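Local coordinates for protein L-threonine 3-dehydrogenase (Clostridioides difficile, PDB 7OL1) that probably catalyses the NAD-dependent oxidation of L-threonine at its C3 hydroxyl, as a short-chain dehydrogenase of the epimerase/dehydratase family, at residues I262-F267 with F315-D320; K148-Q153 with S303-S308; T205-D210 with T229-M234. All blocks are in the same frame, centred on the assembly; numbering follows the deposited sequence.

Interaction 1: residues I262-F267 with F315-D320; sequences ITAMSF and FKFSYD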
loop_
_atom_site.group_PDB
_atom_site.type_symbol
_atom_site.label_atom_id
_atom_site.label_comp_id
_atom_site.label_asym_id
_atom_site.label_seq_id
_atom_site.Cartn_x
_atom_site.Cartn_y
_atom_site.Cartn_z
ATOM N N ILE A 262 18.443 2.600 -4.420
ATOM C CA ILE A 262 19.775 2.532 -5.057
ATOM C C ILE A 262 19.857 3.720 -5.987
ATOM O O ILE A 262 18.811 4.235 -6.388
ATOM C CB ILE A 262 20.020 1.209 -5.793
ATOM C CG1 ILE A 262 18.995 0.961 -6.892
ATOM C CG2 ILE A 262 20.071 0.041 -4.841
ATOM C CD1 ILE A 262 19.408 -0.171 -7.832
ATOM N N THR A 263 21.072 4.160 -6.257
ATOM C CA THR A 263 21.334 5.271 -7.196
ATOM C C THR A 263 22.835 5.316 -7.467
ATOM O O THR A 263 23.612 4.677 -6.690
ATOM C CB THR A 263 20.784 6.589 -6.659
ATOM O OG1 THR A 263 20.845 7.525 -7.736
ATOM C CG2 THR A 263 21.562 7.042 -5.446
ATOM N N ALA A 264 23.181 5.967 -8.577
ATOM C CA ALA A 264 24.556 6.119 -9.095
ATOM C C ALA A 264 24.874 7.597 -9.304
ATOM O O ALA A 264 26.065 7.926 -9.337
ATOM C CB ALA A 264 24.678 5.366 -10.395
ATOM N N MET A 265 23.841 8.432 -9.465
ATOM C CA MET A 265 23.973 9.849 -9.883
ATOM C C MET A 265 22.612 10.559 -9.758
ATOM O O MET A 265 21.597 9.862 -9.755
ATOM C CB MET A 265 24.568 9.970 -11.304
ATOM C CG MET A 265 23.885 9.182 -12.425
ATOM S SD MET A 265 24.876 8.916 -13.985
ATOM C CE MET A 265 25.982 7.614 -13.464
ATOM N N SER A 266 22.639 11.874 -9.497
ATOM C CA SER A 266 21.570 12.877 -9.751
ATOM C C SER A 266 22.099 13.892 -10.763
ATOM O O SER A 266 23.288 14.217 -10.686
ATOM C CB SER A 266 21.142 13.611 -8.506
ATOM O OG SER A 266 21.005 12.721 -7.414
ATOM N N PHE A 267 21.251 14.406 -11.651
ATOM C CA PHE A 267 21.658 15.465 -12.593
ATOM C C PHE A 267 20.464 16.114 -13.307
ATOM O O PHE A 267 19.382 15.507 -13.595
ATOM C CB PHE A 267 22.735 14.939 -13.542
ATOM C CG PHE A 267 22.406 13.709 -14.350
ATOM C CD1 PHE A 267 21.460 13.766 -15.367
ATOM C CD2 PHE A 267 23.108 12.525 -14.154
ATOM C CE1 PHE A 267 21.179 12.648 -16.134
ATOM C CE2 PHE A 267 22.839 11.415 -14.936
ATOM C CZ PHE A 267 21.878 11.480 -15.924
ATOM N N PHE A 315 25.830 -2.909 -2.114
ATOM C CA PHE A 315 25.487 -2.213 -3.378
ATOM C C PHE A 315 26.745 -1.481 -3.867
ATOM O O PHE A 315 27.353 -0.707 -3.124
ATOM C CB PHE A 315 24.275 -1.302 -3.187
ATOM C CG PHE A 315 24.046 -0.336 -4.319
ATOM C CD1 PHE A 315 23.698 -0.789 -5.579
ATOM C CD2 PHE A 315 24.143 1.029 -4.114
ATOM C CE1 PHE A 315 23.445 0.107 -6.611
ATOM C CE2 PHE A 315 23.901 1.929 -5.144
ATOM C CZ PHE A 315 23.541 1.468 -6.392
ATOM N N LYS A 316 27.138 -1.767 -5.096
ATOM C CA LYS A 316 28.326 -1.207 -5.775
ATOM C C LYS A 316 27.777 -0.523 -7.023
ATOM O O LYS A 316 26.573 -0.511 -7.168
ATOM C CB LYS A 316 29.300 -2.379 -5.931
ATOM C CG LYS A 316 30.595 -2.198 -6.733
ATOM C CD LYS A 316 31.428 -3.491 -6.753
ATOM C CE LYS A 316 31.011 -4.452 -5.643
ATOM N NZ LYS A 316 31.883 -5.642 -5.520
ATOM N N PHE A 317 28.619 0.116 -7.822
ATOM C CA PHE A 317 28.258 0.678 -9.146
ATOM C C PHE A 317 29.504 1.297 -9.793
ATOM O O PHE A 317 30.407 1.683 -9.048
ATOM C CB PHE A 317 27.107 1.664 -8.993
ATOM C CG PHE A 317 27.490 3.020 -8.486
ATOM C CD1 PHE A 317 27.902 4.004 -9.373
ATOM C CD2 PHE A 317 27.393 3.324 -7.137
ATOM C CE1 PHE A 317 28.190 5.283 -8.916
ATOM C CE2 PHE A 317 27.679 4.603 -6.686
ATOM C CZ PHE A 317 28.063 5.581 -7.578
ATOM N N SER A 318 29.526 1.384 -11.129
ATOM C CA SER A 318 30.740 1.592 -11.965
ATOM C C SER A 318 30.664 2.888 -12.774
ATOM O O SER A 318 31.735 3.455 -13.021
ATOM C CB SER A 318 30.993 0.405 -12.864
ATOM O OG SER A 318 31.292 -0.754 -12.083
ATOM N N TYR A 319 29.475 3.343 -13.168
ATOM C CA TYR A 319 29.301 4.459 -14.131
ATOM C C TYR A 319 28.833 5.713 -13.393
ATOM O O TYR A 319 27.780 5.665 -12.763
ATOM C CB TYR A 319 28.362 4.048 -15.270
ATOM C CG TYR A 319 28.899 2.902 -16.090
ATOM C CD1 TYR A 319 29.015 1.637 -15.535
ATOM C CD2 TYR A 319 29.301 3.072 -17.407
ATOM C CE1 TYR A 319 29.508 0.566 -16.265
ATOM C CE2 TYR A 319 29.782 2.008 -18.159
ATOM C CZ TYR A 319 29.901 0.754 -17.579
ATOM O OH TYR A 319 30.419 -0.307 -18.260
ATOM N N ASP A 320 29.654 6.766 -13.440
ATOM C CA ASP A 320 29.298 8.184 -13.155
ATOM C C ASP A 320 28.821 8.812 -14.470
ATOM O O ASP A 320 28.920 8.123 -15.515
ATOM C CB ASP A 320 30.492 8.958 -12.588
ATOM C CG ASP A 320 31.758 8.803 -13.422
ATOM O OD1 ASP A 320 32.429 7.753 -13.275
ATOM O OD2 ASP A 320 32.048 9.711 -14.235
#
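Two aromatic rings of 315-320, F315 and F317, lie against consecutive parts of 262-267, and each is met over one face by an aliphatic group. On F315 that group is the I262 side chain: CG2 stands 3.8 Å from the ring centroid, only 12° off the ring normal, while CB lies over the same face, 3.6 Å from CZ. The F315 ring reaches this place because CG lies anti to the backbone N (chi1 167°), and the two side chains cross at about a right angle. F317 uses the backbone instead, with A264 CA 3.9 Å from its centroid in a second CH-pi contact. A264 CB completes it, 3.6 Å from F317 CD1; a small methyl suits this place, since it lets the ring come close to the main chain.

Beyond the two CH-pi contacts, 262-267 runs into strand 265-266, the antiparallel neighbour of strand 232-235 in the mixed sheet of this extended short-chain dehydrogenase fold. Residues 315-320 form the loop joining helices 307-313 and 321-334, so the contact lays that loop alongside the sheet's border, the touching parts of the two segments running almost the same way, 14° apart.

Polar groups contribute through carbonyl oxygens. T263 O lies in the plane of F315, 3.2 Å from CE2, where the positive rim of a phenyl group suits it. A264 O comes near F317 CE1, at 3.4 Å, from well above the ring plane.

No hydrogen bond crosses between the segments; their polar partners are elsewhere. T263 OG1 probably bonds to D232 OD2, S318 N bonds to D238 OD1, and D320, at the N-cap of helix 321-334, makes weak bonds to the N atoms of D322 and K323. M265 and F267 pair by backbone hydrogen bonds with M233 and M231.

Interaction 2: residues K148-Q153 with S303-S308; sequences KNMTPQ and SLDSSS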
loop_
_atom_site.group_PDB
_atom_site.type_symbol
_atom_site.label_atom_id
_atom_site.label_comp_id
_atom_site.label_asym_id
_atom_site.label_seq_id
_atom_site.Cartn_x
_atom_site.Cartn_y
_atom_site.Cartn_z
ATOM N N LYS A 148 13.286 15.260 -0.139
ATOM C CA LYS A 148 13.678 15.369 -1.576
ATOM C C LYS A 148 15.201 15.220 -1.753
ATOM O O LYS A 148 15.658 15.035 -2.921
ATOM C CB LYS A 148 13.098 16.656 -2.176
ATOM C CG LYS A 148 11.566 16.773 -2.131
ATOM C CD LYS A 148 10.801 16.709 -3.458
ATOM C CE LYS A 148 11.570 17.326 -4.611
ATOM N NZ LYS A 148 10.736 17.529 -5.818
ATOM N N ASN A 149 15.974 15.230 -0.658
ATOM C CA ASN A 149 17.464 15.279 -0.694
ATOM C C ASN A 149 18.023 14.251 0.288
ATOM O O ASN A 149 17.655 14.291 1.486
ATOM C CB ASN A 149 17.958 16.708 -0.430
ATOM C CG ASN A 149 17.584 17.667 -1.546
ATOM O OD1 ASN A 149 16.659 18.468 -1.408
ATOM N ND2 ASN A 149 18.257 17.554 -2.679
ATOM N N MET A 150 18.865 13.342 -0.199
ATOM C CA MET A 150 19.260 12.115 0.552
ATOM C C MET A 150 18.023 11.519 1.224
ATOM O O MET A 150 17.966 11.451 2.489
ATOM C CB MET A 150 20.333 12.413 1.598
ATOM C CG MET A 150 21.699 12.417 0.985
ATOM S SD MET A 150 22.344 10.749 0.723
ATOM C CE MET A 150 23.129 11.107 -0.846
ATOM N N THR A 151 17.050 11.149 0.391
ATOM C CA THR A 151 15.782 10.535 0.848
ATOM C C THR A 151 16.160 9.269 1.587
ATOM O O THR A 151 16.840 8.412 1.044
ATOM C CB THR A 151 14.806 10.248 -0.292
ATOM O OG1 THR A 151 14.624 11.472 -1.000
ATOM C CG2 THR A 151 13.475 9.737 0.204
ATOM N N PRO A 152 15.784 9.150 2.866
ATOM C CA PRO A 152 16.056 7.934 3.623
ATOM C C PRO A 152 15.436 6.675 3.010
ATOM O O PRO A 152 14.552 6.797 2.210
ATOM C CB PRO A 152 15.335 8.182 4.944
ATOM C CG PRO A 152 15.277 9.688 5.044
ATOM C CD PRO A 152 15.040 10.159 3.633
ATOM N N GLN A 153 15.895 5.521 3.483
ATOM C CA GLN A 153 15.398 4.166 3.147
ATOM C C GLN A 153 13.976 4.035 3.687
ATOM O O GLN A 153 13.078 3.671 2.891
ATOM C CB GLN A 153 16.365 3.118 3.712
ATOM C CG GLN A 153 15.907 1.669 3.586
ATOM C CD GLN A 153 15.466 1.381 2.180
ATOM O OE1 GLN A 153 16.219 1.559 1.228
ATOM N NE2 GLN A 153 14.196 1.050 2.054
ATOM N N SER A 303 17.496 13.128 -5.092
ATOM C CA SER A 303 18.576 12.145 -4.794
ATOM C C SER A 303 18.166 11.262 -3.612
ATOM O O SER A 303 17.534 11.784 -2.678
ATOM C CB SER A 303 19.891 12.845 -4.531
ATOM O OG SER A 303 19.914 13.400 -3.226
ATOM N N LEU A 304 18.511 9.976 -3.649
ATOM C CA LEU A 304 18.131 9.009 -2.587
ATOM C C LEU A 304 19.398 8.610 -1.847
ATOM O O LEU A 304 20.513 8.720 -2.445
ATOM C CB LEU A 304 17.496 7.726 -3.154
ATOM C CG LEU A 304 16.383 7.840 -4.200
ATOM C CD1 LEU A 304 16.299 6.548 -5.000
ATOM C CD2 LEU A 304 15.037 8.145 -3.560
ATOM N N ASP A 305 19.202 8.028 -0.665
ATOM C CA ASP A 305 20.289 7.512 0.188
ATOM C C ASP A 305 20.371 5.987 0.055
ATOM O O ASP A 305 19.613 5.285 0.748
ATOM C CB ASP A 305 20.083 8.020 1.627
ATOM C CG ASP A 305 21.171 7.603 2.599
ATOM O OD1 ASP A 305 22.215 7.101 2.124
ATOM O OD2 ASP A 305 20.954 7.734 3.815
ATOM N N SER A 306 21.380 5.506 -0.677
ATOM C CA SER A 306 21.710 4.068 -0.881
ATOM C C SER A 306 22.378 3.412 0.335
ATOM O O SER A 306 22.782 2.214 0.225
ATOM C CB SER A 306 22.585 3.874 -2.102
ATOM O OG SER A 306 22.991 5.102 -2.699
ATOM N N SER A 307 22.506 4.092 1.467
ATOM C CA SER A 307 23.336 3.567 2.591
ATOM C C SER A 307 22.857 2.168 2.987
ATOM O O SER A 307 23.703 1.248 3.032
ATOM C CB SER A 307 23.353 4.467 3.812
ATOM O OG SER A 307 23.823 5.759 3.495
ATOM N N SER A 308 21.566 1.987 3.287
ATOM C CA SER A 308 21.087 0.662 3.773
ATOM C C SER A 308 21.566 -0.390 2.764
ATOM O O SER A 308 22.118 -1.438 3.211
ATOM C CB SER A 308 19.610 0.613 3.984
ATOM O OG SER A 308 19.160 1.723 4.738
#
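S303 meets M150 because its first torsion (chi1 77°) puts OG between its own N and carbonyl carbon, where it accepts the amide N-H of M150 in a nearly straight bond (168°), at 3.2 Å from M150 N to S303 OG. In D305, CG anti to the backbone N (chi1 -178°) carries the carboxylate carbon alongside the M150 sulfur, CG 3.8 Å from SD, with CB about equally near; the two side chains cross at about a right angle.

The backbones form a single parallel bridge about T151 and L304. T151 N donates to S303 O in a nearly straight bond of 3.2 Å, and D305 N to T151 O at 2.9 Å, while S303 N reaches K148 O weakly. Beside the bridge T151 CB packs on L304 CD2 at 3.9 Å. Further on, the Q153 methylenes lie over the S308 hydroxyl, CB 3.3 Å from OG; the Q153 amide bonds instead to N261 N and A259 O.

D305 OD1 accepts from S307 N, an Asx turn that shapes the entry to helix 307-313. Of the four bonds across the join, three are backbone to backbone and one uses the S303 hydroxyl, so the join depends mainly on backbone course; the D305 carboxylate instead organises its own segment.

Interaction 3: residues T205-D210 with T229-M234; sequences TDYAVD and TKMDMM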
loop_
_atom_site.group_PDB
_atom_site.type_symbol
_atom_site.label_atom_id
_atom_site.label_comp_id
_atom_site.label_asym_id
_atom_site.label_seq_id
_atom_site.Cartn_x
_atom_site.Cartn_y
_atom_site.Cartn_z
ATOM N N THR A 205 11.498 9.851 -17.493
ATOM C CA THR A 205 12.972 9.990 -17.306
ATOM C C THR A 205 13.736 9.763 -18.613
ATOM O O THR A 205 14.972 9.751 -18.544
ATOM C CB THR A 205 13.528 8.930 -16.340
ATOM O OG1 THR A 205 13.275 7.635 -16.882
ATOM C CG2 THR A 205 12.931 8.965 -14.951
ATOM N N ASP A 206 13.046 9.549 -19.740
ATOM C CA ASP A 206 13.651 9.077 -21.023
ATOM C C ASP A 206 14.382 10.235 -21.729
ATOM O O ASP A 206 15.130 9.974 -22.681
ATOM C CB ASP A 206 12.610 8.396 -21.930
ATOM C CG ASP A 206 12.382 6.906 -21.660
ATOM O OD1 ASP A 206 12.908 6.399 -20.662
ATOM O OD2 ASP A 206 11.668 6.259 -22.457
ATOM N N TYR A 207 14.227 11.470 -21.255
ATOM C CA TYR A 207 15.035 12.623 -21.718
ATOM C C TYR A 207 16.523 12.253 -21.708
ATOM O O TYR A 207 17.230 12.650 -22.633
ATOM C CB TYR A 207 14.765 13.871 -20.878
ATOM C CG TYR A 207 15.792 14.194 -19.822
ATOM C CD1 TYR A 207 16.990 14.816 -20.137
ATOM C CD2 TYR A 207 15.539 13.926 -18.491
ATOM C CE1 TYR A 207 17.920 15.139 -19.161
ATOM C CE2 TYR A 207 16.456 14.244 -17.502
ATOM C CZ TYR A 207 17.656 14.852 -17.828
ATOM O OH TYR A 207 18.539 15.144 -16.815
ATOM N N ALA A 208 17.009 11.529 -20.708
ATOM C CA ALA A 208 18.463 11.265 -20.587
ATOM C C ALA A 208 18.911 10.186 -21.573
ATOM O O ALA A 208 20.122 10.018 -21.681
ATOM C CB ALA A 208 18.849 10.907 -19.178
ATOM N N VAL A 209 17.996 9.479 -22.243
ATOM C CA VAL A 209 18.356 8.516 -23.330
ATOM C C VAL A 209 18.325 9.257 -24.670
ATOM O O VAL A 209 19.399 9.340 -25.298
ATOM C CB VAL A 209 17.452 7.273 -23.346
ATOM C CG1 VAL A 209 17.907 6.280 -24.405
ATOM C CG2 VAL A 209 17.413 6.601 -21.981
ATOM N N ASP A 210 17.169 9.822 -25.048
ATOM C CA ASP A 210 16.945 10.564 -26.324
ATOM C C ASP A 210 18.032 11.631 -26.545
ATOM O O ASP A 210 18.377 11.865 -27.709
ATOM C CB ASP A 210 15.542 11.188 -26.380
ATOM C CG ASP A 210 14.937 11.320 -27.776
ATOM O OD1 ASP A 210 15.531 10.781 -28.751
ATOM O OD2 ASP A 210 13.862 11.955 -27.879
ATOM N N THR A 229 16.407 20.880 -13.162
ATOM C CA THR A 229 15.580 19.801 -12.546
ATOM C C THR A 229 16.454 18.558 -12.305
ATOM O O THR A 229 16.931 17.967 -13.281
ATOM C CB THR A 229 14.339 19.477 -13.384
ATOM O OG1 THR A 229 13.549 20.660 -13.519
ATOM C CG2 THR A 229 13.498 18.392 -12.750
ATOM N N LYS A 230 16.657 18.173 -11.042
ATOM C CA LYS A 230 17.583 17.078 -10.655
ATOM C C LYS A 230 16.764 15.813 -10.366
ATOM O O LYS A 230 15.618 15.943 -9.830
ATOM C CB LYS A 230 18.471 17.523 -9.484
ATOM C CG LYS A 230 19.786 18.185 -9.900
ATOM C CD LYS A 230 20.698 18.581 -8.742
ATOM C CE LYS A 230 22.164 18.265 -8.986
ATOM N NZ LYS A 230 22.700 17.407 -7.903
ATOM N N MET A 231 17.323 14.646 -10.731
ATOM C CA MET A 231 16.668 13.306 -10.650
ATOM C C MET A 231 17.714 12.212 -10.401
ATOM O O MET A 231 18.836 12.334 -10.908
ATOM C CB MET A 231 15.932 12.991 -11.956
ATOM C CG MET A 231 14.431 13.207 -11.857
ATOM S SD MET A 231 13.564 13.160 -13.449
ATOM C CE MET A 231 14.667 14.139 -14.468
ATOM N N ASP A 232 17.369 11.135 -9.699
ATOM C CA ASP A 232 18.294 9.974 -9.698
ATOM C C ASP A 232 18.234 9.277 -11.060
ATOM O O ASP A 232 17.127 9.190 -11.658
ATOM C CB ASP A 232 17.993 8.943 -8.629
ATOM C CG ASP A 232 18.239 9.453 -7.236
ATOM O OD1 ASP A 232 17.327 10.158 -6.714
ATOM O OD2 ASP A 232 19.316 9.118 -6.690
ATOM N N MET A 233 19.393 8.772 -11.479
ATOM C CA MET A 233 19.600 7.966 -12.688
ATOM C C MET A 233 20.618 6.873 -12.377
ATOM O O MET A 233 21.369 6.998 -11.377
ATOM C CB MET A 233 20.143 8.801 -13.838
ATOM C CG MET A 233 19.248 9.925 -14.212
ATOM S SD MET A 233 17.914 9.374 -15.206
ATOM C CE MET A 233 17.145 10.956 -15.550
ATOM N N MET A 234 20.618 5.850 -13.232
ATOM C CA MET A 234 21.556 4.713 -13.184
ATOM C C MET A 234 21.697 4.148 -14.614
ATOM O O MET A 234 20.708 4.169 -15.380
ATOM C CB MET A 234 21.032 3.683 -12.176
ATOM C CG MET A 234 22.027 2.579 -11.891
ATOM S SD MET A 234 21.586 1.400 -10.577
ATOM C CE MET A 234 20.929 2.510 -9.338
#
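The methyl ends of two methionines, M231 and M233, meet Y207 and A208 at the start of helix 207-217, and T205 just ahead of them in the chain. M231 CE comes to the edge of the Y207 ring, close to its plane and 3.5 Å from CE2, the two side chains sliding past each other in opposite directions. M233 CE reaches the same CE2 at 3.9 Å from an oblique direction, and goes on to touch A208 CB (4.0 Å) and T205 O (3.9 Å). One flexible thioether end thus fills the notch between a ring, a methyl and a backbone carbonyl, a task that suits the unbranched, easily bent chain of methionine. M233 leaves the strand with CG anti to its carbonyl carbon and then folds at chi2 (-79°), which turns CE toward the helix.

On the helix side, A208 CB lies 4.2 Å above the centre of one face of the neighbouring Y207 ring, and T205 CB also lies near M233 CE. The D206 carbonyl oxygen accepts from both V209 N and D210 N, holding the first turn, while D206 OD2 takes the N-H of G201. P269 and I272 of helix 269-277, with F267, pack round Y207. The strand that carries M233 is held on its other side by backbone hydrogen bonds of M234 with G192 and I194.

Strand 232-235 therefore runs between parallel strand 184-194 and antiparallel strand 265-266. The chain from 184-194 passes through helix 207-217 and the short strand 220-223 before joining the sheet again as a parallel neighbour, an elaborated beta-alpha-beta connection consistent with the Rossmann-like core of extended short-chain dehydrogenases, and this buried apolar contact seats its helix against the returning strand.

The three contacts sit close together: the centres of interactions 1 and 2 are about 12 Å apart, those of 1 and 3 about 13 Å, and those of 2 and 3 about 17 Å. Interactions 1 and 3 share the mixed sheet through adjoining strands 265-266 and 232-235. Both segments of interaction 3 fall in sequence between 148-153 and 303-308, whereas the segments of interactions 1 and 2 alternate. D232 of interaction 3 joins all three, its OD2 probably accepting from T263 OG1 and from L304 N. L304 is thereby tied to the sheet, while interaction 1 brings 315-320 to it and interaction 2 holds 303-308 to the loop after strand 132-138, knitting this C-terminal region onto the Rossmann-like core.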